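Local coordinates for abietadiene synthase, chloroplastic (Abies grandis, PDB 3S9V), which belongs to the plant terpene synthases, large, mainly alpha-helical enzymes that pair an N-terminal terpene synthase domain with a metal-binding one, at residues A[396-401]-A[416-421]; A[275-280]-A[327-332]. All blocks are in the same frame, centred on the assembly; numbering follows the deposited sequence.

Both contacts lie within the sequence range of the terpene synthase N-terminal domain and follow one another along the chain: contact 2 (275-280 with 327-332), between two helices, is complete before contact 1 (396-401 with 416-421) begins. Their centres lie 21 Å apart and their nearest atoms about 7 Å apart, so neither touches the other. Contact 2 is the deeper, 7 Å from the centre of the chain against 15 Å, and adds a salt bridge to its apolar packing; contact 1 is partly buried and meets through carbon atoms. Helix 363-373 packs against both, through Val-363 and Leu-367 at contact 1 and Asn-368, Arg-371 and Cys-372 at contact 2.

Contact 1 (A[396-401]-A[416-421]); sequences NALENV and EVEYAL
This is a small apolar contact of the mainly helical terpene synthase N-terminal domain, in which Leu-398 of segment 396-401 packs on one face of helix 413-422. The chain folds back on itself here, with 14 residues between the two segments, and 148 Å² of surface is buried, most of it on Leu-398. The backbones stay well apart, Leu-398 CA and Val-417 CA being 7.9 Å from each other, so the side chains bridge the gap. Leu-398 and Val-417 reach toward each other tip to tip: CG and both methyls of the leucine gather round a single methyl, Val-417 CG1, with Leu-398 CD2 3.7 Å from it. That methyl lies anti to the valine backbone N (chi1 174°), a rotation that presents it to the leucine. The two leucine methyls then divide the remaining partners. Leu-398 CD1 touches Glu-418, the next residue along, at 4.0 Å from its CG, and Leu-421, one turn on, at 4.1 Å from its CD1. The glutamate crosses the leucine obliquely, while its carboxylate oxygen OE1 forms a salt bridge with Arg-414. The same arginine donates a hydrogen bond to the carbonyl oxygen of Leu-398, giving the two segments a shared polar partner beside the apolar patch. Val-417 and Leu-421 also pack on Leu-394 of helix 381-397, extending the apolar patch back along that helix. The other leucine methyl, Leu-398 CD2, keeps to the valine, lying 3.9 Å from Val-417 CB.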
loop_
_atom_site.group_PDB
_atom_site.type_symbol
_atom_site.label_atom_id
_atom_site.label_comp_id
_atom_site.label_asym_id
_atom_site.label_seq_id
_atom_site.Cartn_x
_atom_site.Cartn_y
_atom_site.Cartn_z
ATOM N N ASN A 396 4.064 9.877 16.123
ATOM C CA ASN A 396 3.734 11.058 16.901
ATOM C C ASN A 396 2.308 11.503 16.554
ATOM O O ASN A 396 1.659 12.207 17.329
ATOM C CB ASN A 396 4.722 12.184 16.613
ATOM C CG ASN A 396 4.551 13.355 17.555
ATOM O OD1 ASN A 396 4.769 13.236 18.760
ATOM N ND2 ASN A 396 4.148 14.496 17.010
ATOM N N ALA A 397 1.821 11.075 15.392
ATOM C CA ALA A 397 0.477 11.432 14.951
ATOM C C ALA A 397 -0.600 10.554 15.590
ATOM O O ALA A 397 -1.706 11.023 15.857
ATOM C CB ALA A 397 0.386 11.346 13.434
ATOM N N LEU A 398 -0.280 9.284 15.829
ATOM C CA LEU A 398 -1.232 8.359 16.440
ATOM C C LEU A 398 -1.554 8.733 17.881
ATOM O O LEU A 398 -2.353 8.065 18.537
ATOM C CB LEU A 398 -0.696 6.926 16.411
ATOM C CG LEU A 398 -0.675 6.177 15.080
ATOM C CD1 LEU A 398 -0.067 4.800 15.296
ATOM C CD2 LEU A 398 -2.086 6.060 14.527
ATOM N N GLU A 399 -0.918 9.789 18.376
ATOM C CA GLU A 399 -1.155 10.253 19.736
ATOM C C GLU A 399 -2.253 11.308 19.732
ATOM O O GLU A 399 -2.981 11.466 20.712
ATOM C CB GLU A 399 0.121 10.861 20.322
ATOM C CG GLU A 399 1.275 9.888 20.468
ATOM C CD GLU A 399 0.982 8.782 21.466
ATOM O OE1 GLU A 399 0.063 7.973 21.209
ATOM O OE2 GLU A 399 1.669 8.723 22.508
ATOM N N ASN A 400 -2.369 12.018 18.613
ATOM C CA ASN A 400 -3.352 13.084 18.469
ATOM C C ASN A 400 -4.467 12.796 17.464
ATOM O O ASN A 400 -5.300 13.662 17.201
ATOM C CB ASN A 400 -2.638 14.380 18.077
ATOM C CG ASN A 400 -1.518 14.739 19.035
ATOM O OD1 ASN A 400 -1.746 14.932 20.232
ATOM N ND2 ASN A 400 -0.298 14.829 18.514
ATOM N N VAL A 401 -4.483 11.593 16.898
ATOM C CA VAL A 401 -5.517 11.234 15.931
ATOM C C VAL A 401 -6.347 10.071 16.466
ATOM O O VAL A 401 -5.805 9.099 16.984
ATOM C CB VAL A 401 -4.903 10.840 14.569
ATOM C CG1 VAL A 401 -6.014 10.604 13.543
ATOM C CG2 VAL A 401 -3.955 11.935 14.090
ATOM N N GLU A 416 -5.192 2.375 9.216
ATOM C CA GLU A 416 -4.228 2.137 8.148
ATOM C C GLU A 416 -2.819 2.385 8.658
ATOM O O GLU A 416 -1.881 1.681 8.296
ATOM C CB GLU A 416 -4.511 3.046 6.953
ATOM C CG GLU A 416 -5.757 2.679 6.172
ATOM C CD GLU A 416 -5.979 3.604 4.983
ATOM O OE1 GLU A 416 -5.052 3.749 4.151
ATOM O OE2 GLU A 416 -7.079 4.186 4.879
ATOM N N VAL A 417 -2.671 3.391 9.502
ATOM C CA VAL A 417 -1.369 3.697 10.061
ATOM C C VAL A 417 -0.944 2.555 10.983
ATOM O O VAL A 417 0.110 1.948 10.788
ATOM C CB VAL A 417 -1.404 5.020 10.850
ATOM C CG1 VAL A 417 -0.076 5.250 11.562
ATOM C CG2 VAL A 417 -1.704 6.171 9.893
ATOM N N GLU A 418 -1.775 2.250 11.973
ATOM C CA GLU A 418 -1.453 1.183 12.908
ATOM C C GLU A 418 -1.025 -0.094 12.195
ATOM O O GLU A 418 -0.073 -0.746 12.618
ATOM C CB GLU A 418 -2.642 0.895 13.829
ATOM C CG GLU A 418 -2.748 1.849 15.006
ATOM C CD GLU A 418 -3.909 1.513 15.925
ATOM O OE1 GLU A 418 -4.042 2.164 16.987
ATOM O OE2 GLU A 418 -4.691 0.596 15.582
ATOM N N TYR A 419 -1.720 -0.449 11.117
ATOM C CA TYR A 419 -1.368 -1.658 10.380
ATOM C C TYR A 419 -0.005 -1.503 9.705
ATOM O O TYR A 419 0.877 -2.353 9.852
ATOM C CB TYR A 419 -2.410 -1.984 9.310
ATOM C CG TYR A 419 -2.069 -3.258 8.564
ATOM C CD1 TYR A 419 -2.309 -4.507 9.138
ATOM C CD2 TYR A 419 -1.418 -3.213 7.330
ATOM C CE1 TYR A 419 -1.899 -5.683 8.507
ATOM C CE2 TYR A 419 -1.002 -4.383 6.690
ATOM C CZ TYR A 419 -1.244 -5.613 7.285
ATOM O OH TYR A 419 -0.818 -6.769 6.669
ATOM N N ALA A 420 0.158 -0.407 8.971
ATOM C CA ALA A 420 1.403 -0.132 8.266
ATOM C C ALA A 420 2.620 -0.097 9.178
ATOM O O ALA A 420 3.698 -0.526 8.781
ATOM C CB ALA A 420 1.296 1.184 7.503
ATOM N N LEU A 421 2.457 0.413 10.394
ATOM C CA LEU A 421 3.580 0.489 11.319
ATOM C C LEU A 421 3.907 -0.835 11.990
ATOM O O LEU A 421 5.080 -1.157 12.187
ATOM C CB LEU A 421 3.337 1.564 12.384
ATOM C CG LEU A 421 3.504 2.996 11.861
ATOM C CD1 LEU A 421 3.218 3.999 12.968
ATOM C CD2 LEU A 421 4.921 3.175 11.336
#

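Contact 2 (A[275-280]-A[327-332]); sequences WAVDTV and LRILRL
Asp-278 and Arg-328 cross at about a right angle between helices 269-282 and 320-332 of the helical terpene synthase N-terminal domain, and all four residues that touch here are buried. The short helical segments approach to 10.9 Å between axes, with 68° between their directions. Arg-328 NH1 donates to Asp-278 OD1 over 2.8 Å in a nearly straight bond, 171° at the hydrogen, which forms a salt bridge. The two flat groups are not coplanar: the oxygen lies at the edge of the guanidinium, close to its plane, but NH1 meets it from above the carboxylate plane. A bend at chi3 (49°), in an arginine chain that is extended as far as chi2, turns the guanidinium over its neighbour Ile-329, whose CG1 sits beneath one face toward the rim. A water in the guanidinium plane closes a second path, accepting from Arg-328 NH2 and donating to the same OD1, 2.8 Å from each.

Beside this polar pair, Ile-329 extends across Asp-278 at about a right angle, its CD1 3.6 Å from Asp-278 CB. Its CG2 branch instead meets Val-277 CG1 at 3.9 Å, where the valine and isoleucine slide past each other in opposite directions. Leu-297 and Ile-293 of helix 290-301 extend this apolar packing.

Asp-278 OD1 also pairs with Arg-371, whose NH2 lies close to Arg-328 NH1. The two salt bridges on OD1 join helices 269-282, 320-332 and 363-373. Two arginines converging on one buried carboxylate would be expected to favour its ionised form, which in turn would offset their like charges.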
loop_
_atom_site.group_PDB
_atom_site.type_symbol
_atom_site.label_atom_id
_atom_site.label_comp_id
_atom_site.label_asym_id
_atom_site.label_seq_id
_atom_site.Cartn_x
_atom_site.Cartn_y
_atom_site.Cartn_z
ATOM N N TRP A 275 -4.150 5.593 -7.669
ATOM C CA TRP A 275 -4.997 5.299 -6.524
ATOM C C TRP A 275 -5.977 4.149 -6.809
ATOM O O TRP A 275 -6.289 3.350 -5.928
ATOM C CB TRP A 275 -5.745 6.566 -6.099
ATOM C CG TRP A 275 -5.099 7.285 -4.956
ATOM C CD1 TRP A 275 -5.591 7.407 -3.693
ATOM C CD2 TRP A 275 -3.814 7.932 -4.949
ATOM N NE1 TRP A 275 -4.697 8.079 -2.894
ATOM C CE2 TRP A 275 -3.598 8.413 -3.639
ATOM C CE3 TRP A 275 -2.828 8.147 -5.920
ATOM C CZ2 TRP A 275 -2.433 9.097 -3.270
ATOM C CZ3 TRP A 275 -1.664 8.830 -5.554
ATOM C CH2 TRP A 275 -1.479 9.296 -4.239
ATOM N N ALA A 276 -6.451 4.057 -8.043
ATOM C CA ALA A 276 -7.371 2.985 -8.403
ATOM C C ALA A 276 -6.641 1.651 -8.308
ATOM O O ALA A 276 -7.170 0.671 -7.767
ATOM C CB ALA A 276 -7.898 3.199 -9.821
ATOM N N VAL A 277 -5.419 1.627 -8.837
ATOM C CA VAL A 277 -4.586 0.425 -8.827
ATOM C C VAL A 277 -4.209 0.011 -7.410
ATOM O O VAL A 277 -4.245 -1.173 -7.061
ATOM C CB VAL A 277 -3.279 0.651 -9.630
ATOM C CG1 VAL A 277 -2.260 -0.452 -9.320
ATOM C CG2 VAL A 277 -3.585 0.689 -11.121
ATOM N N ASP A 278 -3.834 0.992 -6.599
ATOM C CA ASP A 278 -3.431 0.731 -5.221
ATOM C C ASP A 278 -4.638 0.221 -4.442
ATOM O O ASP A 278 -4.513 -0.658 -3.598
ATOM C CB ASP A 278 -2.877 2.014 -4.578
ATOM C CG ASP A 278 -2.280 1.769 -3.204
ATOM O OD1 ASP A 278 -1.411 0.881 -3.079
ATOM O OD2 ASP A 278 -2.672 2.466 -2.247
ATOM N N THR A 279 -5.808 0.768 -4.751
ATOM C CA THR A 279 -7.042 0.369 -4.084
ATOM C C THR A 279 -7.384 -1.094 -4.322
ATOM O O THR A 279 -7.657 -1.824 -3.375
ATOM C CB THR A 279 -8.232 1.235 -4.552
ATOM O OG1 THR A 279 -7.975 2.600 -4.215
ATOM C CG2 THR A 279 -9.528 0.794 -3.877
ATOM N N VAL A 280 -7.377 -1.522 -5.583
ATOM C CA VAL A 280 -7.696 -2.915 -5.898
ATOM C C VAL A 280 -6.601 -3.878 -5.416
ATOM O O VAL A 280 -6.876 -5.052 -5.131
ATOM C CB VAL A 280 -7.937 -3.117 -7.410
ATOM C CG1 VAL A 280 -9.141 -2.307 -7.852
ATOM C CG2 VAL A 280 -6.710 -2.716 -8.200
ATOM N N LEU A 327 6.243 5.536 -7.277
ATOM C CA LEU A 327 7.528 4.856 -7.108
ATOM C C LEU A 327 7.345 3.416 -6.624
ATOM O O LEU A 327 7.942 2.496 -7.190
ATOM C CB LEU A 327 8.440 5.629 -6.140
ATOM C CG LEU A 327 9.742 4.932 -5.736
ATOM C CD1 LEU A 327 10.516 4.511 -6.982
ATOM C CD2 LEU A 327 10.571 5.862 -4.867
ATOM N N ARG A 328 6.512 3.208 -5.604
ATOM C CA ARG A 328 6.298 1.846 -5.099
ATOM C C ARG A 328 5.592 0.921 -6.085
ATOM O O ARG A 328 6.077 -0.183 -6.371
ATOM C CB ARG A 328 5.508 1.852 -3.785
ATOM C CG ARG A 328 5.311 0.449 -3.175
ATOM C CD ARG A 328 4.575 0.531 -1.843
ATOM N NE ARG A 328 3.391 1.357 -2.003
ATOM C CZ ARG A 328 2.202 0.909 -2.386
ATOM N NH1 ARG A 328 1.197 1.763 -2.522
ATOM N NH2 ARG A 328 2.008 -0.389 -2.590
ATOM N N ILE A 329 4.452 1.363 -6.602
ATOM C CA ILE A 329 3.685 0.549 -7.536
ATOM C C ILE A 329 4.385 0.286 -8.868
ATOM O O ILE A 329 4.323 -0.828 -9.382
ATOM C CB ILE A 329 2.305 1.163 -7.796
ATOM C CG1 ILE A 329 1.509 1.176 -6.486
ATOM C CG2 ILE A 329 1.568 0.364 -8.871
ATOM C CD1 ILE A 329 0.128 1.819 -6.586
ATOM N N LEU A 330 5.041 1.296 -9.432
ATOM C CA LEU A 330 5.762 1.114 -10.691
ATOM C C LEU A 330 6.957 0.193 -10.461
ATOM O O LEU A 330 7.305 -0.626 -11.319
ATOM C CB LEU A 330 6.241 2.462 -11.251
ATOM C CG LEU A 330 5.135 3.376 -11.802
ATOM C CD1 LEU A 330 5.717 4.710 -12.218
ATOM C CD2 LEU A 330 4.466 2.704 -13.000
ATOM N N ARG A 331 7.584 0.326 -9.297
ATOM C CA ARG A 331 8.716 -0.518 -8.975
ATOM C C ARG A 331 8.273 -1.965 -8.834
ATOM O O ARG A 331 8.880 -2.867 -9.420
ATOM C CB ARG A 331 9.388 -0.068 -7.679
ATOM C CG ARG A 331 10.275 -1.147 -7.060
ATOM C CD ARG A 331 11.220 -0.565 -6.033
ATOM N NE ARG A 331 12.272 0.204 -6.681
ATOM C CZ ARG A 331 13.264 0.802 -6.035
ATOM N NH1 ARG A 331 14.179 1.476 -6.715
ATOM N NH2 ARG A 331 13.331 0.736 -4.712
ATOM N N LEU A 332 7.218 -2.196 -8.060
ATOM C CA LEU A 332 6.749 -3.563 -7.872
ATOM C C LEU A 332 6.300 -4.198 -9.176
ATOM O O LEU A 332 6.380 -5.417 -9.328
ATOM C CB LEU A 332 5.620 -3.618 -6.834
ATOM C CG LEU A 332 6.062 -3.354 -5.388
ATOM C CD1 LEU A 332 4.858 -3.294 -4.473
ATOM C CD2 LEU A 332 7.016 -4.457 -4.935
HETATM O O HOH W 1 -0.221 -1.541 -3.814
#